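Local coordinates for protein tRNA delta(2)-isopentenylpyrophosphate transferase (Bacillus halodurans, PDB 3EXA) that probably transfers a dimethylallyl group from dimethylallyl diphosphate to the adenine at position 37 of tRNAs that read codons beginning with uridine, at residues V21-K25 with E54-H60; L27-I32 with R91-L97; V74-Q78 with Q111-G115; L227-R233 with Y247-D251. One frame throughout, in Å; residues are numbered along the deposited sequence.

Interactions 1 and 2 adjoin on one side of the nucleotide-binding fold and share the run of chain from helix 16-25 into strand 29-33; A24 O and G29 N, 2.9 Å apart, mark their junction. Interaction 2 is sheet pairing with buried strands and a charged, more exposed end. Interaction 1 sets a helix against a turn, valines and an alanine inside and a lysine-aspartate pair at the surface. Interaction 3 joins the start of helix 74-90 to a loop through one amide bond and a leucine, and reaches interaction 2 where L97 CD1 meets F77 CZ. Interaction 4 lies about 31 Å or more, centre to centre, from the rest and is rich in tyrosine.

Interaction 1: V21-K25 with E54-H60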
loop_
_atom_site.group_PDB
_atom_site.type_symbol
_atom_site.label_atom_id
_atom_site.label_comp_id
_atom_site.label_asym_id
_atom_site.label_seq_id
_atom_site.Cartn_x
_atom_site.Cartn_y
_atom_site.Cartn_z
ATOM N N VAL A 21 -16.698 13.139 -36.199
ATOM C CA VAL A 21 -18.064 13.629 -36.100
ATOM C C VAL A 21 -18.888 13.134 -37.277
ATOM O O VAL A 21 -20.093 12.938 -37.148
ATOM C CB VAL A 21 -18.135 15.170 -36.064
ATOM C CG1 VAL A 21 -17.108 15.715 -35.074
ATOM C CG2 VAL A 21 -17.902 15.735 -37.445
HETATM N N MSE A 22 -18.238 12.939 -38.423
HETATM C CA MSE A 22 -18.925 12.464 -39.626
HETATM C C MSE A 22 -19.252 10.984 -39.487
HETATM O O MSE A 22 -20.262 10.515 -39.995
HETATM C CB MSE A 22 -18.059 12.687 -40.874
HETATM C CG MSE A 22 -17.900 14.161 -41.321
HETATM SE SE MSE A 22 -19.544 15.155 -41.771
HETATM C CE MSE A 22 -19.500 16.558 -40.412
ATOM N N LEU A 23 -18.386 10.254 -38.799
ATOM C CA LEU A 23 -18.610 8.848 -38.581
ATOM C C LEU A 23 -19.725 8.664 -37.563
ATOM O O LEU A 23 -20.545 7.758 -37.683
ATOM C CB LEU A 23 -17.338 8.185 -38.067
ATOM C CG LEU A 23 -16.305 7.861 -39.135
ATOM C CD1 LEU A 23 -15.085 7.251 -38.483
ATOM C CD2 LEU A 23 -16.902 6.891 -40.149
ATOM N N ALA A 24 -19.758 9.532 -36.562
ATOM C CA ALA A 24 -20.766 9.438 -35.511
ATOM C C ALA A 24 -22.155 9.854 -35.983
ATOM O O ALA A 24 -23.164 9.488 -35.374
ATOM C CB ALA A 24 -20.349 10.281 -34.312
ATOM N N LYS A 25 -22.204 10.616 -37.069
ATOM C CA LYS A 25 -23.470 11.071 -37.623
ATOM C C LYS A 25 -24.230 9.923 -38.273
ATOM O O LYS A 25 -25.392 9.666 -37.951
ATOM C CB LYS A 25 -23.231 12.177 -38.651
ATOM C CG LYS A 25 -22.857 13.515 -38.050
ATOM C CD LYS A 25 -22.484 14.495 -39.143
ATOM C CE LYS A 25 -22.238 15.883 -38.582
ATOM N NZ LYS A 25 -23.493 16.487 -38.046
ATOM N N GLU A 54 -17.744 22.518 -34.616
ATOM C CA GLU A 54 -17.063 21.337 -35.142
ATOM C C GLU A 54 -17.802 20.064 -34.709
ATOM O O GLU A 54 -17.781 19.062 -35.413
ATOM C CB GLU A 54 -15.617 21.278 -34.642
ATOM C CG GLU A 54 -14.777 22.493 -35.002
ATOM C CD GLU A 54 -13.364 22.417 -34.448
ATOM O OE1 GLU A 54 -12.525 21.718 -35.050
ATOM O OE2 GLU A 54 -13.104 23.042 -33.398
HETATM N N MSE A 55 -18.449 20.114 -33.545
HETATM C CA MSE A 55 -19.197 18.969 -33.035
HETATM C C MSE A 55 -20.373 18.704 -33.957
HETATM O O MSE A 55 -20.852 17.573 -34.088
HETATM C CB MSE A 55 -19.728 19.249 -31.636
HETATM C CG MSE A 55 -18.649 19.410 -30.593
HETATM SE SE MSE A 55 -19.343 19.696 -28.816
HETATM C CE MSE A 55 -17.664 19.843 -27.863
ATOM N N ASP A 56 -20.837 19.777 -34.582
ATOM C CA ASP A 56 -21.946 19.720 -35.511
ATOM C C ASP A 56 -23.046 18.808 -34.988
ATOM O O ASP A 56 -23.398 17.815 -35.620
ATOM C CB ASP A 56 -21.440 19.241 -36.875
ATOM C CG ASP A 56 -22.429 19.504 -37.996
ATOM O OD1 ASP A 56 -23.161 20.514 -37.925
ATOM O OD2 ASP A 56 -22.461 18.709 -38.962
ATOM N N GLY A 57 -23.577 19.141 -33.813
ATOM C CA GLY A 57 -24.653 18.352 -33.233
ATOM C C GLY A 57 -24.263 17.119 -32.438
ATOM O O GLY A 57 -24.953 16.747 -31.486
ATOM N N VAL A 58 -23.171 16.473 -32.828
ATOM C CA VAL A 58 -22.733 15.283 -32.119
ATOM C C VAL A 58 -22.362 15.663 -30.697
ATOM O O VAL A 58 -21.618 16.616 -30.471
ATOM C CB VAL A 58 -21.506 14.641 -32.787
ATOM C CG1 VAL A 58 -21.094 13.394 -32.015
ATOM C CG2 VAL A 58 -21.820 14.293 -34.235
ATOM N N PRO A 59 -22.894 14.935 -29.714
ATOM C CA PRO A 59 -22.592 15.224 -28.309
ATOM C C PRO A 59 -21.202 14.745 -27.875
ATOM O O PRO A 59 -20.770 13.639 -28.221
ATOM C CB PRO A 59 -23.708 14.497 -27.564
ATOM C CG PRO A 59 -23.972 13.320 -28.452
ATOM C CD PRO A 59 -23.968 13.937 -29.826
ATOM N N HIS A 60 -20.507 15.590 -27.121
ATOM C CA HIS A 60 -19.181 15.254 -26.643
ATOM C C HIS A 60 -19.083 15.292 -25.124
ATOM O O HIS A 60 -19.638 16.179 -24.470
ATOM C CB HIS A 60 -18.141 16.192 -27.265
ATOM C CG HIS A 60 -17.963 15.998 -28.734
ATOM N ND1 HIS A 60 -16.726 16.022 -29.347
ATOM C CD2 HIS A 60 -18.864 15.783 -29.723
ATOM C CE1 HIS A 60 -16.873 15.831 -30.642
ATOM N NE2 HIS A 60 -18.166 15.685 -30.896
#
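The helical turn 21-25 faces the frayed end of helix 52-55 and the type I' turn from M55 to V58, with V21 and M55 the nearest pair, their CA atoms 6.3 Å apart. D56 leaves the helix with positive phi, and V58 N bonds back to M55 O to close the turn. V21 points into this corner: its CG1 lies 3.4 Å from E54 O and also nears the edge of the H60 imidazole. V58 supplies the opposing apolar surface with both branches. Its CG1, anti to the backbone N (chi1 -180°), packs on A24 CB at 3.9 Å, while CG2 reaches V21 O and the K25 CG methylene. Helix 16-25 begins within the predicted ATP-binding P-loop, and the contact joins the C-terminal part of this helix to the chain that leads into edge strand 60-61. K25 runs extended across V58 and bends only at chi4 (-67°), which brings its ammonium to D56. There NZ donates to D56 O at 2.8 Å, in the carbonyl plane, and forms a salt bridge with D56 OD2, whose modelled position is less certain. M55 turns away from the helix and lays CG over the centre of one H60 ring face, 3.7 Å above its plane.

Interaction 2: L27-I32 with R91-L97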
loop_
_atom_site.group_PDB
_atom_site.type_symbol
_atom_site.label_atom_id
_atom_site.label_comp_id
_atom_site.label_asym_id
_atom_site.label_seq_id
_atom_site.Cartn_x
_atom_site.Cartn_y
_atom_site.Cartn_z
ATOM N N LEU A 27 -23.645 6.891 -37.841
ATOM C CA LEU A 27 -23.539 5.714 -36.999
ATOM C C LEU A 27 -24.222 5.971 -35.663
ATOM O O LEU A 27 -24.027 5.224 -34.706
ATOM C CB LEU A 27 -22.066 5.369 -36.781
ATOM C CG LEU A 27 -21.573 3.974 -37.201
ATOM C CD1 LEU A 27 -22.011 3.658 -38.616
ATOM C CD2 LEU A 27 -20.060 3.925 -37.098
ATOM N N ASN A 28 -25.021 7.036 -35.616
ATOM C CA ASN A 28 -25.755 7.451 -34.414
ATOM C C ASN A 28 -24.925 7.268 -33.145
ATOM O O ASN A 28 -25.317 6.509 -32.267
ATOM C CB ASN A 28 -27.071 6.649 -34.300
ATOM C CG ASN A 28 -27.989 7.159 -33.185
ATOM O OD1 ASN A 28 -28.245 8.360 -33.071
ATOM N ND2 ASN A 28 -28.502 6.242 -32.375
ATOM N N GLY A 29 -23.797 7.966 -33.035
ATOM C CA GLY A 29 -22.967 7.805 -31.853
ATOM C C GLY A 29 -22.642 9.066 -31.069
ATOM O O GLY A 29 -22.979 10.168 -31.496
ATOM N N GLU A 30 -22.006 8.906 -29.908
ATOM C CA GLU A 30 -21.618 10.049 -29.087
ATOM C C GLU A 30 -20.108 9.993 -28.917
ATOM O O GLU A 30 -19.529 8.910 -28.951
ATOM C CB GLU A 30 -22.296 9.995 -27.723
ATOM C CG GLU A 30 -23.785 9.773 -27.801
ATOM C CD GLU A 30 -24.485 10.136 -26.509
ATOM O OE1 GLU A 30 -23.860 10.028 -25.435
ATOM O OE2 GLU A 30 -25.666 10.532 -26.564
ATOM N N VAL A 31 -19.454 11.137 -28.733
ATOM C CA VAL A 31 -18.001 11.105 -28.599
ATOM C C VAL A 31 -17.474 11.293 -27.199
ATOM O O VAL A 31 -17.884 12.203 -26.479
ATOM C CB VAL A 31 -17.293 12.173 -29.474
ATOM C CG1 VAL A 31 -15.783 12.057 -29.286
ATOM C CG2 VAL A 31 -17.662 12.010 -30.936
ATOM N N ILE A 32 -16.553 10.427 -26.808
ATOM C CA ILE A 32 -15.929 10.561 -25.506
ATOM C C ILE A 32 -14.520 11.041 -25.810
ATOM O O ILE A 32 -13.744 10.330 -26.461
ATOM C CB ILE A 32 -15.828 9.240 -24.762
ATOM C CG1 ILE A 32 -17.215 8.606 -24.632
ATOM C CG2 ILE A 32 -15.211 9.492 -23.393
ATOM C CD1 ILE A 32 -17.191 7.257 -23.952
ATOM N N ARG A 91 -28.747 4.632 -24.244
ATOM C CA ARG A 91 -29.491 5.539 -25.119
ATOM C C ARG A 91 -29.633 4.957 -26.510
ATOM O O ARG A 91 -30.298 5.538 -27.362
ATOM C CB ARG A 91 -28.788 6.894 -25.236
ATOM C CG ARG A 91 -29.023 7.843 -24.081
ATOM C CD ARG A 91 -28.374 9.196 -24.356
ATOM N NE ARG A 91 -26.915 9.192 -24.225
ATOM C CZ ARG A 91 -26.261 9.126 -23.066
ATOM N NH1 ARG A 91 -26.931 9.052 -21.925
ATOM N NH2 ARG A 91 -24.933 9.157 -23.040
ATOM N N GLY A 92 -28.993 3.813 -26.738
ATOM C CA GLY A 92 -29.055 3.167 -28.038
ATOM C C GLY A 92 -28.118 3.812 -29.043
ATOM O O GLY A 92 -28.344 3.737 -30.248
ATOM N N ARG A 93 -27.065 4.443 -28.535
ATOM C CA ARG A 93 -26.076 5.119 -29.360
ATOM C C ARG A 93 -24.762 4.360 -29.312
ATOM O O ARG A 93 -24.544 3.528 -28.427
ATOM C CB ARG A 93 -25.828 6.525 -28.824
ATOM C CG ARG A 93 -27.065 7.361 -28.661
ATOM C CD ARG A 93 -27.442 7.987 -29.967
ATOM N NE ARG A 93 -28.500 8.972 -29.801
ATOM C CZ ARG A 93 -28.361 10.118 -29.142
ATOM N NH1 ARG A 93 -27.202 10.425 -28.580
ATOM N NH2 ARG A 93 -29.378 10.969 -29.059
ATOM N N LEU A 94 -23.878 4.675 -30.253
ATOM C CA LEU A 94 -22.570 4.038 -30.317
ATOM C C LEU A 94 -21.487 4.958 -29.751
ATOM O O LEU A 94 -21.254 6.054 -30.269
ATOM C CB LEU A 94 -22.243 3.678 -31.766
ATOM C CG LEU A 94 -20.845 3.125 -32.018
ATOM C CD1 LEU A 94 -20.642 1.846 -31.222
ATOM C CD2 LEU A 94 -20.679 2.872 -33.494
ATOM N N PRO A 95 -20.809 4.522 -28.677
ATOM C CA PRO A 95 -19.752 5.321 -28.052
ATOM C C PRO A 95 -18.455 5.377 -28.854
ATOM O O PRO A 95 -17.939 4.354 -29.310
ATOM C CB PRO A 95 -19.565 4.640 -26.702
ATOM C CG PRO A 95 -19.782 3.211 -27.045
ATOM C CD PRO A 95 -21.021 3.274 -27.926
ATOM N N PHE A 96 -17.940 6.594 -29.001
ATOM C CA PHE A 96 -16.713 6.882 -29.739
ATOM C C PHE A 96 -15.621 7.463 -28.819
ATOM O O PHE A 96 -15.822 8.500 -28.184
ATOM C CB PHE A 96 -17.023 7.900 -30.854
ATOM C CG PHE A 96 -17.499 7.287 -32.152
ATOM C CD1 PHE A 96 -16.600 7.046 -33.192
ATOM C CD2 PHE A 96 -18.841 6.976 -32.345
ATOM C CE1 PHE A 96 -17.027 6.498 -34.409
ATOM C CE2 PHE A 96 -19.278 6.428 -33.558
ATOM C CZ PHE A 96 -18.364 6.191 -34.594
ATOM N N LEU A 97 -14.479 6.787 -28.741
ATOM C CA LEU A 97 -13.356 7.262 -27.944
ATOM C C LEU A 97 -12.403 7.873 -28.964
ATOM O O LEU A 97 -11.767 7.152 -29.753
ATOM C CB LEU A 97 -12.674 6.107 -27.201
ATOM C CG LEU A 97 -11.535 6.455 -26.229
ATOM C CD1 LEU A 97 -12.035 7.360 -25.129
ATOM C CD2 LEU A 97 -10.980 5.188 -25.631
HETATM O O HOH W 1 -30.985 7.895 -31.307
#
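E30 OE2 is gripped by two arginines: R93 NH1 makes a salt bridge at 2.5 Å, and R91 NE donates to it from above the carboxylate plane. R91 NH2 meets OE1 of E30 on its syn side at 2.8 Å, so R91 holds the carboxylate side-on with two nitrogens, the two planes 22° apart. This cluster sits at the start of two neighbouring parallel strands, 29-32 and 94-97, in the central sheet of the P-loop NTPase fold. Were E30 an alanine, R91 and R93 would probably lose the carboxylate that joins them, and both guanidinium groups would be freer to turn. Water 1 joins R93 NE to N28 ND2 beside the cluster. The backbone ladder runs from L94 N to N28 O through E30 N to L94 O and F96 N to E30 O, ending at I32 N to F96 O, a bond modelled so short that its length is doubtful. On the sheet face of G29, V31, L94 and F96, the F96 ring edge lies beside G29 CA, where a side chain would clash. L27 lies alongside L94 and crosses F96 at about a right angle, its CD2 3.8 Å from both L94 CD2 and F96 CZ.

Interaction 3: V74-Q78 with Q111-G115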
loop_
_atom_site.group_PDB
_atom_site.type_symbol
_atom_site.label_atom_id
_atom_site.label_comp_id
_atom_site.label_asym_id
_atom_site.label_seq_id
_atom_site.Cartn_x
_atom_site.Cartn_y
_atom_site.Cartn_z
ATOM N N VAL A 74 -5.099 9.090 -15.104
ATOM C CA VAL A 74 -5.670 8.088 -15.976
ATOM C C VAL A 74 -6.837 7.423 -15.250
ATOM O O VAL A 74 -7.891 7.180 -15.835
ATOM C CB VAL A 74 -4.625 7.032 -16.339
ATOM C CG1 VAL A 74 -4.241 6.251 -15.108
ATOM C CG2 VAL A 74 -5.168 6.121 -17.404
ATOM N N ALA A 75 -6.647 7.144 -13.966
ATOM C CA ALA A 75 -7.683 6.510 -13.167
ATOM C C ALA A 75 -8.938 7.379 -13.143
ATOM O O ALA A 75 -10.048 6.860 -13.242
ATOM C CB ALA A 75 -7.184 6.267 -11.748
ATOM N N ASP A 76 -8.766 8.694 -13.011
ATOM C CA ASP A 76 -9.915 9.588 -12.995
ATOM C C ASP A 76 -10.632 9.439 -14.336
ATOM O O ASP A 76 -11.852 9.330 -14.386
ATOM C CB ASP A 76 -9.505 11.064 -12.816
ATOM C CG ASP A 76 -8.808 11.345 -11.486
ATOM O OD1 ASP A 76 -9.316 10.924 -10.420
ATOM O OD2 ASP A 76 -7.745 12.018 -11.511
ATOM N N PHE A 77 -9.871 9.431 -15.425
ATOM C CA PHE A 77 -10.469 9.307 -16.750
ATOM C C PHE A 77 -11.250 8.005 -16.918
ATOM O O PHE A 77 -12.389 8.017 -17.383
ATOM C CB PHE A 77 -9.399 9.400 -17.834
ATOM C CG PHE A 77 -9.914 9.107 -19.216
ATOM C CD1 PHE A 77 -9.486 7.978 -19.903
ATOM C CD2 PHE A 77 -10.855 9.938 -19.812
ATOM C CE1 PHE A 77 -9.995 7.676 -21.162
ATOM C CE2 PHE A 77 -11.370 9.640 -21.073
ATOM C CZ PHE A 77 -10.938 8.506 -21.748
ATOM N N GLN A 78 -10.632 6.891 -16.534
ATOM C CA GLN A 78 -11.248 5.574 -16.639
ATOM C C GLN A 78 -12.560 5.462 -15.849
ATOM O O GLN A 78 -13.533 4.888 -16.341
ATOM C CB GLN A 78 -10.248 4.509 -16.174
ATOM C CG GLN A 78 -10.759 3.073 -16.224
ATOM C CD GLN A 78 -9.740 2.070 -15.691
ATOM O OE1 GLN A 78 -8.733 1.787 -16.339
ATOM N NE2 GLN A 78 -9.994 1.541 -14.496
ATOM N N GLN A 111 -9.737 -1.956 -19.370
ATOM C CA GLN A 111 -10.279 -1.977 -18.017
ATOM C C GLN A 111 -9.214 -2.340 -16.983
ATOM O O GLN A 111 -9.460 -3.167 -16.104
ATOM C CB GLN A 111 -11.429 -2.985 -17.921
ATOM C CG GLN A 111 -12.694 -2.558 -18.611
ATOM C CD GLN A 111 -13.193 -1.223 -18.112
ATOM O OE1 GLN A 111 -12.658 -0.168 -18.465
ATOM N NE2 GLN A 111 -14.219 -1.258 -17.275
ATOM N N PHE A 112 -8.036 -1.728 -17.084
ATOM C CA PHE A 112 -6.955 -2.006 -16.134
ATOM C C PHE A 112 -7.405 -1.815 -14.690
ATOM O O PHE A 112 -8.105 -0.854 -14.372
ATOM C CB PHE A 112 -5.750 -1.095 -16.391
ATOM C CG PHE A 112 -4.990 -1.419 -17.643
ATOM C CD1 PHE A 112 -4.685 -2.734 -17.972
ATOM C CD2 PHE A 112 -4.538 -0.400 -18.474
ATOM C CE1 PHE A 112 -3.943 -3.033 -19.116
ATOM C CE2 PHE A 112 -3.794 -0.687 -19.620
ATOM C CZ PHE A 112 -3.495 -2.004 -19.938
ATOM N N ASN A 113 -6.989 -2.730 -13.818
ATOM C CA ASN A 113 -7.348 -2.661 -12.403
ATOM C C ASN A 113 -7.159 -1.256 -11.838
ATOM O O ASN A 113 -8.115 -0.631 -11.374
ATOM C CB ASN A 113 -6.497 -3.627 -11.577
ATOM C CG ASN A 113 -6.807 -3.545 -10.088
ATOM O OD1 ASN A 113 -5.974 -3.889 -9.245
ATOM N ND2 ASN A 113 -8.016 -3.093 -9.759
ATOM N N LEU A 114 -5.915 -0.780 -11.877
ATOM C CA LEU A 114 -5.539 0.538 -11.363
ATOM C C LEU A 114 -5.742 0.621 -9.852
ATOM O O LEU A 114 -6.135 1.661 -9.315
ATOM C CB LEU A 114 -6.338 1.646 -12.063
ATOM C CG LEU A 114 -5.937 1.989 -13.501
ATOM C CD1 LEU A 114 -6.866 3.067 -14.024
ATOM C CD2 LEU A 114 -4.485 2.464 -13.556
ATOM N N GLY A 115 -5.468 -0.492 -9.177
ATOM C CA GLY A 115 -5.610 -0.552 -7.736
ATOM C C GLY A 115 -4.317 -0.164 -7.043
ATOM O O GLY A 115 -3.227 -0.322 -7.603
#
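V74 opens the contact from the first turn of helix 74-90, its CG1 4.1 Å from L114 CD2, the two side chains passing at a slant. The helix connects to strand 94-98 of the P-loop NTPase fold, and the partner 111-115 is the irregular chain that leaves helix 102-110, Q111 being the first residue past it with positive phi. A75 follows, its CB 3.9 Å from L114 CD1, so the two methyls of the leucine are shared between successive residues of the helix. L114 is poorly ordered in the crystal, and its distances are therefore less certain. F77 packs on Y104 of helix 102-110, the same helix from which the loop departs. Q78, one turn on from V74, carries the polar part. Chi1 of 180° and an equally extended chi2 stretch it straight out to the loop, where it meets L114 coming from the opposite direction. Its NE2 donates to F112 O at 3.1 Å, almost in line with that carbonyl and at an N-H...O angle of 148°. A leucine at Q78 would probably leave F112 O without this donor and the loop less firmly tied to the helix. F112 itself turns its ring away toward the second subunit, where R160 of that subunit makes a cation-pi contact with it and Y159 of that subunit packs on it; V74 likewise touches E128 of the second subunit. The other branch of the Q78 amide, OE1, lies 3.2 Å from L114 CD1.

Interaction 4: L227-R233 with Y247-D251; sequences LYDRGIR and YDYLD
Y228 spans the contact, L250 over one face of its ring and Y247 at its edge, and starts with CB 3.8 Å from L250 CD2. Its CG stays against the same methyl, chi1 of -166° carrying the ring out toward helix 244-251. CD1 then points into the Y247 ring, 3.5 Å above its plane and over its centre, which makes a T-shaped pair with Y228 giving the edge and the planes at 83°. Further out, CE1 and CZ run beneath L250 CB, which makes a CH-pi contact over the ring face, 3.8 Å from its centroid. The phenol OH ends at D251 OD2 in a hydrogen bond modelled at 2.4 Å, so short that the exact distance is doubtful, with the carboxylate oxygen close to the ring plane. D251 OD1 takes a salt bridge from R233 NH1 at 2.6 Å, weak as a hydrogen bond although the two flat groups are nearly coplanar. Y247 runs the opposite way past Y228 and donates its OH to I232 O at 2.7 Å, tilted from the carbonyl plane. That bond secures the chain just beyond G231, where a Schellman motif with positive phi ends helix 220-229. The arrangement is thus a helix C-terminus clasped to helix 244-251 at Y247, L250 and D251 around a T-shaped tyrosine pair.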
loop_
_atom_site.group_PDB
_atom_site.type_symbol
_atom_site.label_atom_id
_atom_site.label_comp_id
_atom_site.label_asym_id
_atom_site.label_seq_id
_atom_site.Cartn_x
_atom_site.Cartn_y
_atom_site.Cartn_z
ATOM N N LEU A 227 -3.458 32.276 -16.972
ATOM C CA LEU A 227 -3.212 31.188 -16.033
ATOM C C LEU A 227 -2.016 31.521 -15.152
ATOM O O LEU A 227 -1.974 31.174 -13.971
ATOM C CB LEU A 227 -2.926 29.894 -16.782
ATOM C CG LEU A 227 -4.103 29.348 -17.594
ATOM C CD1 LEU A 227 -3.627 28.166 -18.410
ATOM C CD2 LEU A 227 -5.242 28.937 -16.664
ATOM N N TYR A 228 -1.043 32.195 -15.746
ATOM C CA TYR A 228 0.181 32.588 -15.064
ATOM C C TYR A 228 -0.144 33.645 -14.016
ATOM O O TYR A 228 0.283 33.562 -12.863
ATOM C CB TYR A 228 1.146 33.175 -16.094
ATOM C CG TYR A 228 2.571 33.317 -15.626
ATOM C CD1 TYR A 228 3.458 32.240 -15.705
ATOM C CD2 TYR A 228 3.050 34.539 -15.158
ATOM C CE1 TYR A 228 4.798 32.380 -15.340
ATOM C CE2 TYR A 228 4.380 34.698 -14.788
ATOM C CZ TYR A 228 5.253 33.616 -14.882
ATOM O OH TYR A 228 6.570 33.774 -14.527
ATOM N N ASP A 229 -0.915 34.637 -14.439
ATOM C CA ASP A 229 -1.306 35.727 -13.562
ATOM C C ASP A 229 -2.165 35.273 -12.394
ATOM O O ASP A 229 -2.108 35.867 -11.323
ATOM C CB ASP A 229 -2.054 36.793 -14.355
ATOM C CG ASP A 229 -1.570 38.191 -14.051
ATOM O OD1 ASP A 229 -2.191 39.152 -14.555
ATOM O OD2 ASP A 229 -0.568 38.333 -13.315
ATOM N N ARG A 230 -2.975 34.237 -12.583
ATOM C CA ARG A 230 -3.800 33.800 -11.470
ATOM C C ARG A 230 -2.986 32.963 -10.505
ATOM O O ARG A 230 -3.491 32.529 -9.471
ATOM C CB ARG A 230 -5.036 33.029 -11.951
ATOM C CG ARG A 230 -4.751 31.810 -12.790
ATOM C CD ARG A 230 -6.016 30.985 -13.012
ATOM N NE ARG A 230 -6.499 30.351 -11.781
ATOM C CZ ARG A 230 -7.480 29.453 -11.745
ATOM N NH1 ARG A 230 -8.078 29.087 -12.870
ATOM N NH2 ARG A 230 -7.858 28.916 -10.593
ATOM N N GLY A 231 -1.717 32.743 -10.838
ATOM C CA GLY A 231 -0.851 31.975 -9.959
ATOM C C GLY A 231 -0.763 30.473 -10.170
ATOM O O GLY A 231 -0.297 29.768 -9.281
ATOM N N ILE A 232 -1.198 29.972 -11.328
ATOM C CA ILE A 232 -1.137 28.530 -11.615
ATOM C C ILE A 232 0.309 28.128 -11.966
ATOM O O ILE A 232 0.913 28.685 -12.885
ATOM C CB ILE A 232 -2.059 28.149 -12.814
ATOM C CG1 ILE A 232 -3.532 28.441 -12.489
ATOM C CG2 ILE A 232 -1.904 26.689 -13.146
ATOM C CD1 ILE A 232 -4.072 27.689 -11.287
ATOM N N ARG A 233 0.873 27.160 -11.247
ATOM C CA ARG A 233 2.240 26.746 -11.543
ATOM C C ARG A 233 2.512 25.342 -11.062
ATOM O O ARG A 233 1.940 24.893 -10.069
ATOM C CB ARG A 233 3.243 27.723 -10.905
ATOM C CG ARG A 233 4.722 27.447 -11.230
ATOM C CD ARG A 233 5.644 28.425 -10.485
ATOM N NE ARG A 233 6.460 29.210 -11.404
ATOM C CZ ARG A 233 7.394 28.688 -12.191
ATOM N NH1 ARG A 233 8.088 29.462 -13.006
ATOM N NH2 ARG A 233 7.647 27.387 -12.143
ATOM N N TYR A 247 5.440 29.496 -20.448
ATOM C CA TYR A 247 5.863 29.788 -19.087
ATOM C C TYR A 247 7.360 30.118 -19.006
ATOM O O TYR A 247 7.765 31.002 -18.247
ATOM C CB TYR A 247 5.508 28.634 -18.150
ATOM C CG TYR A 247 4.152 28.776 -17.490
ATOM C CD1 TYR A 247 4.004 28.538 -16.126
ATOM C CD2 TYR A 247 3.016 29.143 -18.219
ATOM C CE1 TYR A 247 2.771 28.659 -15.493
ATOM C CE2 TYR A 247 1.767 29.261 -17.588
ATOM C CZ TYR A 247 1.663 29.015 -16.216
ATOM O OH TYR A 247 0.460 29.129 -15.550
ATOM N N ASP A 248 8.195 29.423 -19.771
ATOM C CA ASP A 248 9.619 29.759 -19.755
ATOM C C ASP A 248 9.778 31.188 -20.265
ATOM O O ASP A 248 10.585 31.955 -19.741
ATOM C CB ASP A 248 10.427 28.810 -20.643
ATOM C CG ASP A 248 10.657 27.468 -19.992
ATOM O OD1 ASP A 248 11.258 27.418 -18.895
ATOM O OD2 ASP A 248 10.237 26.453 -20.575
ATOM N N TYR A 249 9.018 31.541 -21.298
ATOM C CA TYR A 249 9.073 32.895 -21.846
ATOM C C TYR A 249 8.651 33.906 -20.777
ATOM O O TYR A 249 9.345 34.894 -20.532
ATOM C CB TYR A 249 8.147 33.037 -23.065
ATOM C CG TYR A 249 7.806 34.480 -23.384
ATOM C CD1 TYR A 249 8.789 35.366 -23.834
ATOM C CD2 TYR A 249 6.509 34.976 -23.192
ATOM C CE1 TYR A 249 8.498 36.706 -24.081
ATOM C CE2 TYR A 249 6.206 36.319 -23.436
ATOM C CZ TYR A 249 7.210 37.175 -23.880
ATOM O OH TYR A 249 6.949 38.501 -24.119
ATOM N N LEU A 250 7.507 33.649 -20.149
ATOM C CA LEU A 250 6.976 34.525 -19.108
ATOM C C LEU A 250 7.945 34.658 -17.928
ATOM O O LEU A 250 7.991 35.696 -17.276
ATOM C CB LEU A 250 5.619 33.988 -18.631
ATOM C CG LEU A 250 4.310 34.600 -19.140
ATOM C CD1 LEU A 250 4.491 35.318 -20.459
ATOM C CD2 LEU A 250 3.275 33.487 -19.246
ATOM N N ASP A 251 8.704 33.596 -17.662
ATOM C CA ASP A 251 9.695 33.581 -16.591
ATOM C C ASP A 251 10.911 34.367 -17.056
ATOM O O ASP A 251 11.769 34.725 -16.251
ATOM C CB ASP A 251 10.149 32.152 -16.274
ATOM C CG ASP A 251 9.191 31.410 -15.365
ATOM O OD1 ASP A 251 9.393 30.187 -15.180
ATOM O OD2 ASP A 251 8.248 32.040 -14.828
#